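Local coordinates for protein galectin (Ovis aries, PDB 6N44) that probably binds beta-galactoside-containing glycans as a galectin-type lectin and acts against parasites in sheep, an activity for which its oligomeric assembly is critical, at residues A[14-19]-A[94-99]; A[40-45]-A[120-125]; A[90-95]-A[103-108]; A[99-104]-A[113-118]. All coordinates share one frame; numbering follows the deposited sequence.

Contact 1: A[14-19]-A[94-99]; sequences VSLTVC and FLVLEN
Packing of V96 against the loop at L16 and T17, helped by one bridging water, joins the crossing between the two sheets of the galectin beta-sandwich to the end of strand 90-97. Residues 14-19 lead from strand 10-13 of one sheet into strand 19-28 of the other, and the loop passes over V96 and L97, the last residues of strand 90-97. V96 carries most of the apolar contact. With its CG1 anti to the backbone N (chi1 -171°) it offers both methyls to the tip of L16, whose CD1 stands 4.1 Å from both V96 CG1 and V96 CG2; the side chains meet at about a right angle. The same CG1 touches T17 O at 3.5 Å. L16 also packs on F42 and V122, so this pair belongs to the interior between the sheets. Farther along, V18 and E98 run side by side, V18 CG2 lying 3.6 Å from E98 CB. T17 opens an ST turn, its OG1 accepting from C19 N, which shapes the loop just where the second subunit packs: V18 and C19 rest on F104 of that subunit. The carbonyl of V18 serves both segments. It receives a CA-H...O contact from L97 CA at 3.3 Å, and a water that donates to V18 O at 2.7 Å accepts in turn from E98 N at 2.8 Å.

Contact 2: A[40-45]-A[120-125]; sequences VDFGTG and QSVKML
V40 meets L125 through one methyl each, V40 CG1 and L125 CD1 being 3.8 Å apart on the side facing the interior of the sandwich. D41 takes part through its backbone, D41 O receiving a CA-H...O contact from L125 CA, while its carboxylate turns to a salt bridge with R55, a residue of the galactose site. F42 follows, paired with L125 in the non-hydrogen-bonded register. L125 CD1 sits over the centre of the F42 ring, 4.0 Å from the centroid, a CH-pi contact; chi1 of L125 (173°) sets CG anti to the nitrogen, and chi2 (71°) turns CD1 over the ring. V122 CG1 comes in at the edge of the ring and touches F42 CB. At G43 the pairing of strands 37-43 and 124-129, neighbours in the six-stranded sheet of the galectin fold, takes in an extra residue at a classic beta bulge, K123 and M124 both facing this glycine. G43 N donates to M124 O at 2.8 Å, and G43 O is gripped twice, by K123 N in the carbonyl plane at 2.8 Å and by M124 N from above that plane at 3.0 Å. T44 lays CG2 against S121 O at 3.5 Å, its hydroxyl bonding D51 O, and T44 O lies against K123 CB. G45, with positive phi, brings its CA to 3.9 Å from M124 CB.

Contact 3: A[90-95]-A[103-108]; sequences FELQFL and VFVNNK
With CG anti to its carbonyl carbon (chi1 -59°), N106 folds its amide back along strand 90-97, and N106 OD1 is thereby brought to E91 N, from which it accepts at 2.9 Å. In exchange N106 N donates to E91 O at 2.8 Å. The side-chain oxygen thus takes the acceptor's part at the end of the pairing. N106 is the first central residue of the type I' turn from V105 to K108, which leads on to strand 108-114. Q93 likewise places CG anti to its carbonyl carbon (chi1 -75°) and then runs extended; a water accepts from the backbone N107 N and lies 2.7 Å from Q93 OE1, with E91 O also near it. Farther toward the loop that joins strands 90-97 and 100-105, Q93 and F104 form a hydrogen-bonded pair, with a nearly straight bond from Q93 N to F104 O of 2.8 Å (178° at the hydrogen) and F104 N returning to Q93 O. The non-hydrogen-bonded pairs L92-V105 and F94-V103 turn apolar groups to the interior of the sandwich: L92 CD1 lies 3.6 Å from V103 CG1, and V103 CG2 runs alongside F94 CD2 at 3.8 Å. The sheet is therefore two-sided. Its L92, F94, V103 and V105 side is aliphatic and aromatic, while the face bearing Q93 and F104 meets the second subunit, where Q93 NE2 donates to C19 O of that chain.

Contact 4: A[99-104]-A[113-118]; sequences NEYQVF and FAHRLP
Y101 and F113 exchange two backbone bonds as an antiparallel hydrogen-bonded pair, Y101 N donating to F113 O at 2.9 Å and F113 N to Y101 O at 2.9 Å. A longer bond extends the pairing, H115 N to N99 O at 3.2 Å, with the donor tilted out of the carbonyl plane. A water 2.6 Å from H115 ND1, in the plane of the imidazole, and 2.8 Å from Y101 OH also donates to L117 O; it ties both rings to the chain beyond the strand. The other ring nitrogen, H115 NE2, bonds L97 O, so the imidazole is fixed at both nitrogens. The H115 and Y101 side chains cross at about a right angle, their rings meeting obliquely with planes at 58°; H115 CE1 stands 3.5 Å above the tyrosine ring, toward its rim. F113 approaches differently, its CD2 reaching Y101 CD1 at 4.0 Å near the plane of the phenyl ring. F54 stacks on both Y101 and F113, continuing this aromatic packing into the opposite sheet. The arrangement is a beta hairpin of strands 100-105 and 108-114 at one margin of the five-stranded sheet in the galectin sandwich, with F113 about 6 Å from the galactose-site residue N66 (nearest side-chain atoms).

Overall arrangement
The four contacts illustrate how a beta-sandwich is stitched within and between its sheets. Contacts 3 and 4 lie in the five-stranded sheet and share strand 100-105, their centres about 14 Å apart; contact 1 adds the end of strand 90-97, about 8 Å from contact 4, centre to centre. Contact 2 belongs to the six-stranded sheet, and F42 packing on F94 and Y101 ties it to the other three through the interior. Along the chain, contacts 3 and 4 are nested inside the loop that contact 2 closes, whereas contacts 1 and 2 interleave. Contacts 1 and 3 also meet the second subunit, while contact 2 lies beside the galactose-site residue R55 through the D41 salt bridge.

Contact 1: A[14-19]-A[94-99]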
loop_
_atom_site.group_PDB
_atom_site.type_symbol
_atom_site.label_atom_id
_atom_site.label_comp_id
_atom_site.label_asym_id
_atom_site.label_seq_id
_atom_site.Cartn_x
_atom_site.Cartn_y
_atom_site.Cartn_z
ATOM N N VAL A 14 -13.556 -1.912 7.372
ATOM C CA VAL A 14 -12.327 -2.426 6.762
ATOM C C VAL A 14 -11.969 -3.789 7.346
ATOM O O VAL A 14 -12.369 -4.139 8.457
ATOM C CB VAL A 14 -11.133 -1.472 6.976
ATOM C CG1 VAL A 14 -11.351 -0.122 6.268
ATOM C CG2 VAL A 14 -10.895 -1.278 8.496
ATOM N N SER A 15 -11.179 -4.555 6.580
ATOM C CA SER A 15 -10.428 -5.702 7.095
ATOM C C SER A 15 -8.973 -5.496 6.708
ATOM O O SER A 15 -8.636 -5.526 5.520
ATOM C CB SER A 15 -10.923 -7.044 6.534
ATOM O OG SER A 15 -12.318 -7.158 6.656
ATOM N N LEU A 16 -8.115 -5.306 7.699
ATOM C CA LEU A 16 -6.724 -5.046 7.405
ATOM C C LEU A 16 -6.014 -6.340 7.036
ATOM O O LEU A 16 -6.415 -7.439 7.423
ATOM C CB LEU A 16 -6.016 -4.410 8.602
ATOM C CG LEU A 16 -6.582 -3.084 9.124
ATOM C CD1 LEU A 16 -5.669 -2.515 10.202
ATOM C CD2 LEU A 16 -6.765 -2.082 8.002
ATOM N N THR A 17 -4.940 -6.195 6.282
ATOM C CA THR A 17 -4.052 -7.325 6.085
ATOM C C THR A 17 -2.637 -6.876 6.392
ATOM O O THR A 17 -2.402 -5.737 6.808
ATOM C CB THR A 17 -4.123 -7.853 4.654
ATOM O OG1 THR A 17 -3.595 -6.853 3.768
ATOM C CG2 THR A 17 -5.557 -8.213 4.257
ATOM N N VAL A 18 -1.694 -7.778 6.125
ATOM C CA VAL A 18 -0.266 -7.563 6.308
ATOM C C VAL A 18 0.350 -6.724 5.197
ATOM O O VAL A 18 1.536 -6.360 5.272
ATOM C CB VAL A 18 0.222 -9.016 6.478
ATOM C CG1 VAL A 18 1.177 -9.450 5.385
ATOM C CG2 VAL A 18 0.701 -9.265 7.879
ATOM N N CYS A 19 -0.431 -6.387 4.164
ATOM C CA CYS A 19 0.015 -5.481 3.103
ATOM C C CYS A 19 -1.217 -4.688 2.674
ATOM O O CYS A 19 -1.937 -5.100 1.763
ATOM C CB CYS A 19 0.630 -6.220 1.922
ATOM S SG CYS A 19 1.217 -5.066 0.652
ATOM N N PHE A 94 -1.351 5.609 5.390
ATOM C CA PHE A 94 -1.032 4.590 6.377
ATOM C C PHE A 94 -0.782 3.283 5.653
ATOM O O PHE A 94 -1.614 2.830 4.861
ATOM C CB PHE A 94 -2.157 4.402 7.411
ATOM C CG PHE A 94 -2.437 5.622 8.235
ATOM C CD1 PHE A 94 -3.344 6.576 7.795
ATOM C CD2 PHE A 94 -1.795 5.818 9.442
ATOM C CE1 PHE A 94 -3.620 7.718 8.551
ATOM C CE2 PHE A 94 -2.056 6.956 10.214
ATOM C CZ PHE A 94 -2.978 7.910 9.766
ATOM N N LEU A 95 0.357 2.681 5.936
ATOM C CA LEU A 95 0.734 1.386 5.398
ATOM C C LEU A 95 0.695 0.378 6.532
ATOM O O LEU A 95 1.456 0.511 7.493
ATOM C CB LEU A 95 2.132 1.466 4.784
ATOM C CG LEU A 95 2.629 0.227 4.055
ATOM C CD1 LEU A 95 1.653 -0.187 2.952
ATOM C CD2 LEU A 95 4.030 0.531 3.501
ATOM N N VAL A 96 -0.196 -0.608 6.435
ATOM C CA VAL A 96 -0.292 -1.649 7.453
ATOM C C VAL A 96 0.605 -2.816 7.040
ATOM O O VAL A 96 0.419 -3.421 5.977
ATOM C CB VAL A 96 -1.746 -2.105 7.666
ATOM C CG1 VAL A 96 -1.835 -3.021 8.865
ATOM C CG2 VAL A 96 -2.665 -0.897 7.851
ATOM N N LEU A 97 1.597 -3.109 7.863
ATOM C CA LEU A 97 2.494 -4.241 7.663
ATOM C C LEU A 97 2.334 -5.221 8.815
ATOM O O LEU A 97 1.619 -4.957 9.779
ATOM C CB LEU A 97 3.955 -3.795 7.560
ATOM C CG LEU A 97 4.418 -2.871 6.416
ATOM C CD1 LEU A 97 3.550 -2.968 5.162
ATOM C CD2 LEU A 97 4.664 -1.432 6.804
ATOM N N GLU A 98 3.059 -6.342 8.732
ATOM C CA GLU A 98 2.986 -7.350 9.788
ATOM C C GLU A 98 3.416 -6.780 11.142
ATOM O O GLU A 98 2.848 -7.126 12.181
ATOM C CB GLU A 98 3.839 -8.567 9.402
ATOM C CG GLU A 98 4.270 -9.469 10.538
ATOM C CD GLU A 98 5.524 -8.975 11.224
ATOM O OE1 GLU A 98 6.457 -8.523 10.517
ATOM O OE2 GLU A 98 5.547 -8.998 12.473
ATOM N N ASN A 99 4.415 -5.906 11.153
ATOM C CA ASN A 99 4.998 -5.461 12.408
ATOM C C ASN A 99 4.506 -4.097 12.870
ATOM O O ASN A 99 4.518 -3.832 14.073
ATOM C CB ASN A 99 6.525 -5.434 12.299
ATOM C CG ASN A 99 7.019 -4.685 11.063
ATOM O OD1 ASN A 99 6.429 -4.773 9.981
ATOM N ND2 ASN A 99 8.117 -3.952 11.217
HETATM O O HOH W 1 3.959 -7.218 6.188
#

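Contact 2: A[40-45]-A[120-125]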
loop_
_atom_site.group_PDB
_atom_site.type_symbol
_atom_site.label_atom_id
_atom_site.label_comp_id
_atom_site.label_asym_id
_atom_site.label_seq_id
_atom_site.Cartn_x
_atom_site.Cartn_y
_atom_site.Cartn_z
ATOM N N VAL A 40 -7.314 10.084 13.081
ATOM C CA VAL A 40 -7.612 8.867 12.319
ATOM C C VAL A 40 -7.611 7.680 13.273
ATOM O O VAL A 40 -6.599 7.404 13.930
ATOM C CB VAL A 40 -6.618 8.619 11.168
ATOM C CG1 VAL A 40 -6.995 7.333 10.415
ATOM C CG2 VAL A 40 -6.576 9.806 10.206
ATOM N N ASP A 41 -8.731 6.965 13.325
ATOM C CA ASP A 41 -8.889 5.813 14.203
ATOM C C ASP A 41 -8.973 4.553 13.355
ATOM O O ASP A 41 -9.873 4.419 12.515
ATOM C CB ASP A 41 -10.142 5.926 15.083
ATOM C CG ASP A 41 -9.942 6.854 16.279
ATOM O OD1 ASP A 41 -8.803 7.331 16.472
ATOM O OD2 ASP A 41 -10.916 7.099 17.037
ATOM N N PHE A 42 -8.044 3.638 13.587
ATOM C CA PHE A 42 -8.205 2.243 13.191
ATOM C C PHE A 42 -8.814 1.552 14.404
ATOM O O PHE A 42 -8.106 1.149 15.332
ATOM C CB PHE A 42 -6.870 1.630 12.789
ATOM C CG PHE A 42 -6.272 2.216 11.523
ATOM C CD1 PHE A 42 -5.667 3.462 11.527
ATOM C CD2 PHE A 42 -6.313 1.504 10.331
ATOM C CE1 PHE A 42 -5.102 3.984 10.355
ATOM C CE2 PHE A 42 -5.767 2.028 9.164
ATOM C CZ PHE A 42 -5.156 3.263 9.178
ATOM N N GLY A 43 -10.148 1.456 14.425
ATOM C CA GLY A 43 -10.884 0.995 15.583
ATOM C C GLY A 43 -11.525 -0.373 15.378
ATOM O O GLY A 43 -11.576 -0.917 14.274
ATOM N N THR A 44 -12.013 -0.941 16.492
ATOM C CA THR A 44 -12.612 -2.274 16.446
ATOM C C THR A 44 -14.075 -2.246 16.036
ATOM O O THR A 44 -14.636 -3.308 15.746
ATOM C CB THR A 44 -12.499 -3.001 17.794
ATOM O OG1 THR A 44 -13.128 -2.226 18.825
ATOM C CG2 THR A 44 -11.042 -3.267 18.152
ATOM N N GLY A 45 -14.706 -1.077 16.014
ATOM C CA GLY A 45 -16.082 -1.007 15.578
ATOM C C GLY A 45 -17.062 -1.712 16.485
ATOM O O GLY A 45 -18.148 -2.093 16.039
ATOM N N GLN A 120 -5.743 -7.680 12.749
ATOM C CA GLN A 120 -6.964 -8.389 12.386
ATOM C C GLN A 120 -8.171 -7.962 13.206
ATOM O O GLN A 120 -9.296 -8.288 12.822
ATOM C CB GLN A 120 -6.781 -9.908 12.529
ATOM C CG GLN A 120 -5.702 -10.513 11.636
ATOM C CD GLN A 120 -4.301 -10.345 12.218
ATOM O OE1 GLN A 120 -4.138 -9.887 13.351
ATOM N NE2 GLN A 120 -3.285 -10.710 11.439
ATOM N N SER A 121 -7.980 -7.255 14.313
ATOM C CA SER A 121 -9.113 -6.832 15.128
ATOM C C SER A 121 -9.657 -5.463 14.722
ATOM O O SER A 121 -10.728 -5.075 15.203
ATOM C CB SER A 121 -8.729 -6.835 16.619
ATOM O OG SER A 121 -7.852 -5.768 16.940
ATOM N N VAL A 122 -8.951 -4.733 13.853
ATOM C CA VAL A 122 -9.478 -3.485 13.307
ATOM C C VAL A 122 -10.642 -3.796 12.377
ATOM O O VAL A 122 -10.525 -4.627 11.465
ATOM C CB VAL A 122 -8.375 -2.712 12.564
ATOM C CG1 VAL A 122 -8.954 -1.455 11.887
ATOM C CG2 VAL A 122 -7.227 -2.358 13.502
ATOM N N LYS A 123 -11.775 -3.136 12.602
ATOM C CA LYS A 123 -12.947 -3.314 11.758
ATOM C C LYS A 123 -13.515 -2.016 11.221
ATOM O O LYS A 123 -14.430 -2.070 10.395
ATOM C CB LYS A 123 -14.074 -4.030 12.523
ATOM C CG LYS A 123 -13.687 -5.352 13.158
ATOM C CD LYS A 123 -13.384 -6.386 12.121
ATOM C CE LYS A 123 -12.698 -7.599 12.752
ATOM N NZ LYS A 123 -12.236 -8.565 11.711
ATOM N N MET A 124 -13.030 -0.859 11.672
ATOM C CA MET A 124 -13.676 0.409 11.350
ATOM C C MET A 124 -12.611 1.489 11.262
ATOM O O MET A 124 -11.863 1.712 12.222
ATOM C CB MET A 124 -14.723 0.765 12.411
ATOM C CG MET A 124 -15.387 2.110 12.206
ATOM S SD MET A 124 -16.220 2.136 10.610
ATOM C CE MET A 124 -17.435 0.832 10.844
ATOM N N LEU A 125 -12.550 2.145 10.116
ATOM C CA LEU A 125 -11.690 3.297 9.895
ATOM C C LEU A 125 -12.518 4.565 10.093
ATOM O O LEU A 125 -13.636 4.663 9.586
ATOM C CB LEU A 125 -11.094 3.249 8.485
ATOM C CG LEU A 125 -10.297 4.497 8.070
ATOM C CD1 LEU A 125 -8.990 4.573 8.837
ATOM C CD2 LEU A 125 -10.044 4.529 6.559
#

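Contact 3: A[90-95]-A[103-108]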
loop_
_atom_site.group_PDB
_atom_site.type_symbol
_atom_site.label_atom_id
_atom_site.label_comp_id
_atom_site.label_asym_id
_atom_site.label_seq_id
_atom_site.Cartn_x
_atom_site.Cartn_y
_atom_site.Cartn_z
ATOM N N PHE A 90 -2.940 18.035 1.678
ATOM C CA PHE A 90 -1.932 17.029 1.973
ATOM C C PHE A 90 -2.464 15.651 1.610
ATOM O O PHE A 90 -3.679 15.420 1.508
ATOM C CB PHE A 90 -1.501 17.069 3.456
ATOM C CG PHE A 90 -2.643 16.876 4.447
ATOM C CD1 PHE A 90 -3.029 15.600 4.861
ATOM C CD2 PHE A 90 -3.316 17.969 4.977
ATOM C CE1 PHE A 90 -4.084 15.419 5.780
ATOM C CE2 PHE A 90 -4.382 17.792 5.896
ATOM C CZ PHE A 90 -4.757 16.523 6.299
ATOM N N GLU A 91 -1.525 14.737 1.418
ATOM C CA GLU A 91 -1.811 13.324 1.250
ATOM C C GLU A 91 -1.221 12.558 2.424
ATOM O O GLU A 91 0.002 12.523 2.598
ATOM C CB GLU A 91 -1.234 12.807 -0.064
ATOM C CG GLU A 91 -1.423 11.332 -0.230
ATOM C CD GLU A 91 -0.823 10.839 -1.533
ATOM O OE1 GLU A 91 -0.046 9.863 -1.484
ATOM O OE2 GLU A 91 -1.115 11.450 -2.588
ATOM N N LEU A 92 -2.086 11.942 3.217
ATOM C CA LEU A 92 -1.692 11.163 4.378
ATOM C C LEU A 92 -1.896 9.685 4.058
ATOM O O LEU A 92 -3.008 9.271 3.698
ATOM C CB LEU A 92 -2.501 11.590 5.601
ATOM C CG LEU A 92 -2.480 10.703 6.844
ATOM C CD1 LEU A 92 -1.080 10.635 7.480
ATOM C CD2 LEU A 92 -3.503 11.226 7.836
ATOM N N GLN A 93 -0.828 8.895 4.184
ATOM C CA GLN A 93 -0.874 7.462 3.903
ATOM C C GLN A 93 -0.554 6.651 5.146
ATOM O O GLN A 93 0.439 6.929 5.833
ATOM C CB GLN A 93 0.125 7.071 2.813
ATOM C CG GLN A 93 -0.260 7.453 1.409
ATOM C CD GLN A 93 0.869 7.139 0.453
ATOM O OE1 GLN A 93 1.918 7.801 0.480
ATOM N NE2 GLN A 93 0.693 6.086 -0.356
ATOM N N PHE A 94 -1.351 5.609 5.390
ATOM C CA PHE A 94 -1.032 4.590 6.377
ATOM C C PHE A 94 -0.782 3.283 5.653
ATOM O O PHE A 94 -1.614 2.830 4.861
ATOM C CB PHE A 94 -2.157 4.402 7.411
ATOM C CG PHE A 94 -2.437 5.622 8.235
ATOM C CD1 PHE A 94 -3.344 6.576 7.795
ATOM C CD2 PHE A 94 -1.795 5.818 9.442
ATOM C CE1 PHE A 94 -3.620 7.718 8.551
ATOM C CE2 PHE A 94 -2.056 6.956 10.214
ATOM C CZ PHE A 94 -2.978 7.910 9.766
ATOM N N LEU A 95 0.357 2.681 5.936
ATOM C CA LEU A 95 0.734 1.386 5.398
ATOM C C LEU A 95 0.695 0.378 6.532
ATOM O O LEU A 95 1.456 0.511 7.493
ATOM C CB LEU A 95 2.132 1.466 4.784
ATOM C CG LEU A 95 2.629 0.227 4.055
ATOM C CD1 LEU A 95 1.653 -0.187 2.952
ATOM C CD2 LEU A 95 4.030 0.531 3.501
ATOM N N VAL A 103 3.602 5.589 8.462
ATOM C CA VAL A 103 2.855 6.799 8.151
ATOM C C VAL A 103 3.696 7.662 7.225
ATOM O O VAL A 103 4.880 7.909 7.493
ATOM C CB VAL A 103 2.468 7.576 9.427
ATOM C CG1 VAL A 103 1.562 8.766 9.078
ATOM C CG2 VAL A 103 1.786 6.651 10.423
ATOM N N PHE A 104 3.074 8.122 6.146
ATOM C CA PHE A 104 3.675 9.011 5.168
ATOM C C PHE A 104 2.752 10.202 4.977
ATOM O O PHE A 104 1.524 10.065 5.014
ATOM C CB PHE A 104 3.887 8.320 3.799
ATOM C CG PHE A 104 4.746 7.098 3.863
ATOM C CD1 PHE A 104 6.084 7.154 3.482
ATOM C CD2 PHE A 104 4.223 5.894 4.312
ATOM C CE1 PHE A 104 6.889 6.012 3.528
ATOM C CE2 PHE A 104 5.019 4.749 4.371
ATOM C CZ PHE A 104 6.362 4.822 3.981
ATOM N N VAL A 105 3.351 11.367 4.781
ATOM C CA VAL A 105 2.638 12.564 4.381
ATOM C C VAL A 105 3.345 13.120 3.152
ATOM O O VAL A 105 4.562 13.333 3.179
ATOM C CB VAL A 105 2.597 13.608 5.512
ATOM C CG1 VAL A 105 1.933 14.883 5.004
ATOM C CG2 VAL A 105 1.873 13.053 6.744
ATOM N N ASN A 106 2.589 13.348 2.081
ATOM C CA ASN A 106 3.135 13.876 0.828
ATOM C C ASN A 106 4.366 13.088 0.381
ATOM O O ASN A 106 5.401 13.647 0.020
ATOM C CB ASN A 106 3.444 15.365 0.963
ATOM C CG ASN A 106 2.208 16.174 1.328
ATOM O OD1 ASN A 106 1.109 15.837 0.912
ATOM N ND2 ASN A 106 2.381 17.224 2.127
ATOM N N ASN A 107 4.250 11.763 0.434
ATOM C CA ASN A 107 5.277 10.830 -0.025
ATOM C C ASN A 107 6.516 10.807 0.865
ATOM O O ASN A 107 7.526 10.231 0.470
ATOM C CB ASN A 107 5.701 11.119 -1.478
ATOM C CG ASN A 107 4.520 11.106 -2.446
ATOM O OD1 ASN A 107 3.629 10.254 -2.351
ATOM N ND2 ASN A 107 4.506 12.058 -3.382
ATOM N N LYS A 108 6.474 11.409 2.058
ATOM C CA LYS A 108 7.624 11.352 2.948
ATOM C C LYS A 108 7.276 10.584 4.216
ATOM O O LYS A 108 6.179 10.753 4.754
ATOM C CB LYS A 108 8.121 12.765 3.315
ATOM C CG LYS A 108 8.613 13.555 2.093
ATOM C CD LYS A 108 9.916 14.262 2.362
ATOM C CE LYS A 108 10.354 15.103 1.165
ATOM N NZ LYS A 108 11.300 16.174 1.596
HETATM O O HOH W 2 1.900 10.401 1.183
HETATM O O HOH W 3 2.008 10.759 -4.059
#

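Contact 4: A[99-104]-A[113-118]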
loop_
_atom_site.group_PDB
_atom_site.type_symbol
_atom_site.label_atom_id
_atom_site.label_comp_id
_atom_site.label_asym_id
_atom_site.label_seq_id
_atom_site.Cartn_x
_atom_site.Cartn_y
_atom_site.Cartn_z
ATOM N N ASN A 99 4.415 -5.906 11.153
ATOM C CA ASN A 99 4.998 -5.461 12.408
ATOM C C ASN A 99 4.506 -4.097 12.870
ATOM O O ASN A 99 4.518 -3.832 14.073
ATOM C CB ASN A 99 6.525 -5.434 12.299
ATOM C CG ASN A 99 7.019 -4.685 11.063
ATOM O OD1 ASN A 99 6.429 -4.773 9.981
ATOM N ND2 ASN A 99 8.117 -3.952 11.217
ATOM N N GLU A 100 4.056 -3.230 11.967
ATOM C CA GLU A 100 3.775 -1.851 12.351
ATOM C C GLU A 100 2.884 -1.206 11.302
ATOM O O GLU A 100 2.730 -1.722 10.188
ATOM C CB GLU A 100 5.075 -1.051 12.493
ATOM C CG GLU A 100 5.823 -0.984 11.161
ATOM C CD GLU A 100 7.269 -0.515 11.276
ATOM O OE1 GLU A 100 7.908 -0.352 10.219
ATOM O OE2 GLU A 100 7.777 -0.332 12.397
ATOM N N TYR A 101 2.292 -0.075 11.675
ATOM C CA TYR A 101 1.817 0.893 10.694
ATOM C C TYR A 101 2.964 1.819 10.340
ATOM O O TYR A 101 3.718 2.242 11.222
ATOM C CB TYR A 101 0.670 1.749 11.232
ATOM C CG TYR A 101 -0.512 0.991 11.770
ATOM C CD1 TYR A 101 -0.518 0.512 13.075
ATOM C CD2 TYR A 101 -1.638 0.786 10.984
ATOM C CE1 TYR A 101 -1.612 -0.177 13.575
ATOM C CE2 TYR A 101 -2.732 0.109 11.477
ATOM C CZ TYR A 101 -2.717 -0.370 12.774
ATOM O OH TYR A 101 -3.813 -1.064 13.255
ATOM N N GLN A 102 3.077 2.158 9.054
ATOM C CA GLN A 102 3.994 3.196 8.604
ATOM C C GLN A 102 3.175 4.382 8.108
ATOM O O GLN A 102 2.158 4.203 7.429
ATOM C CB GLN A 102 4.928 2.689 7.500
ATOM C CG GLN A 102 5.735 1.432 7.854
ATOM C CD GLN A 102 6.886 1.175 6.869
ATOM O OE1 GLN A 102 6.884 1.689 5.756
ATOM N NE2 GLN A 102 7.877 0.393 7.294
ATOM N N VAL A 103 3.602 5.589 8.462
ATOM C CA VAL A 103 2.855 6.799 8.151
ATOM C C VAL A 103 3.696 7.662 7.225
ATOM O O VAL A 103 4.880 7.909 7.493
ATOM C CB VAL A 103 2.468 7.576 9.427
ATOM C CG1 VAL A 103 1.562 8.766 9.078
ATOM C CG2 VAL A 103 1.786 6.651 10.423
ATOM N N PHE A 104 3.074 8.122 6.146
ATOM C CA PHE A 104 3.675 9.011 5.168
ATOM C C PHE A 104 2.752 10.202 4.977
ATOM O O PHE A 104 1.524 10.065 5.014
ATOM C CB PHE A 104 3.887 8.320 3.799
ATOM C CG PHE A 104 4.746 7.098 3.863
ATOM C CD1 PHE A 104 6.084 7.154 3.482
ATOM C CD2 PHE A 104 4.223 5.894 4.312
ATOM C CE1 PHE A 104 6.889 6.012 3.528
ATOM C CE2 PHE A 104 5.019 4.749 4.371
ATOM C CZ PHE A 104 6.362 4.822 3.981
ATOM N N PHE A 113 4.315 2.992 13.933
ATOM C CA PHE A 113 3.628 2.586 15.159
ATOM C C PHE A 113 3.573 1.065 15.203
ATOM O O PHE A 113 2.825 0.453 14.434
ATOM C CB PHE A 113 2.214 3.178 15.215
ATOM C CG PHE A 113 1.505 2.970 16.523
ATOM C CD1 PHE A 113 1.732 3.827 17.592
ATOM C CD2 PHE A 113 0.596 1.927 16.689
ATOM C CE1 PHE A 113 1.076 3.649 18.811
ATOM C CE2 PHE A 113 -0.066 1.749 17.911
ATOM C CZ PHE A 113 0.182 2.620 18.971
ATOM N N ALA A 114 4.349 0.463 16.106
ATOM C CA ALA A 114 4.323 -0.984 16.299
ATOM C C ALA A 114 2.946 -1.464 16.749
ATOM O O ALA A 114 2.297 -0.836 17.586
ATOM C CB ALA A 114 5.377 -1.379 17.341
ATOM N N HIS A 115 2.498 -2.593 16.203
ATOM C CA HIS A 115 1.178 -3.089 16.563
ATOM C C HIS A 115 1.134 -3.408 18.054
ATOM O O HIS A 115 2.068 -3.989 18.613
ATOM C CB HIS A 115 0.812 -4.339 15.748
ATOM C CG HIS A 115 0.587 -4.067 14.293
ATOM N ND1 HIS A 115 -0.473 -3.318 13.831
ATOM C CD2 HIS A 115 1.296 -4.435 13.196
ATOM C CE1 HIS A 115 -0.409 -3.235 12.512
ATOM N NE2 HIS A 115 0.658 -3.902 12.104
ATOM N N ARG A 116 0.045 -3.014 18.697
ATOM C CA ARG A 116 -0.177 -3.323 20.101
ATOM C C ARG A 116 -1.340 -4.270 20.305
ATOM O O ARG A 116 -1.285 -5.134 21.178
ATOM C CB ARG A 116 -0.412 -2.037 20.896
ATOM C CG ARG A 116 0.790 -1.121 20.959
ATOM C CD ARG A 116 0.481 0.048 21.870
ATOM N NE ARG A 116 1.373 1.181 21.675
ATOM C CZ ARG A 116 1.281 2.312 22.366
ATOM N NH1 ARG A 116 0.347 2.432 23.302
ATOM N NH2 ARG A 116 2.113 3.316 22.128
ATOM N N LEU A 117 -2.377 -4.120 19.508
ATOM C CA LEU A 117 -3.475 -5.040 19.332
ATOM C C LEU A 117 -3.408 -5.621 17.927
ATOM O O LEU A 117 -2.887 -4.968 17.017
ATOM C CB LEU A 117 -4.823 -4.336 19.545
ATOM C CG LEU A 117 -5.089 -3.946 20.997
ATOM C CD1 LEU A 117 -6.333 -3.082 21.129
ATOM C CD2 LEU A 117 -5.224 -5.233 21.814
ATOM N N PRO A 118 -3.919 -6.835 17.712
ATOM C CA PRO A 118 -3.807 -7.458 16.382
ATOM C C PRO A 118 -4.450 -6.612 15.289
ATOM O O PRO A 118 -5.560 -6.088 15.446
ATOM C CB PRO A 118 -4.543 -8.794 16.556
ATOM C CG PRO A 118 -4.523 -9.052 18.063
ATOM C CD PRO A 118 -4.650 -7.691 18.668
HETATM O O HOH W 4 -2.630 -2.783 15.171
#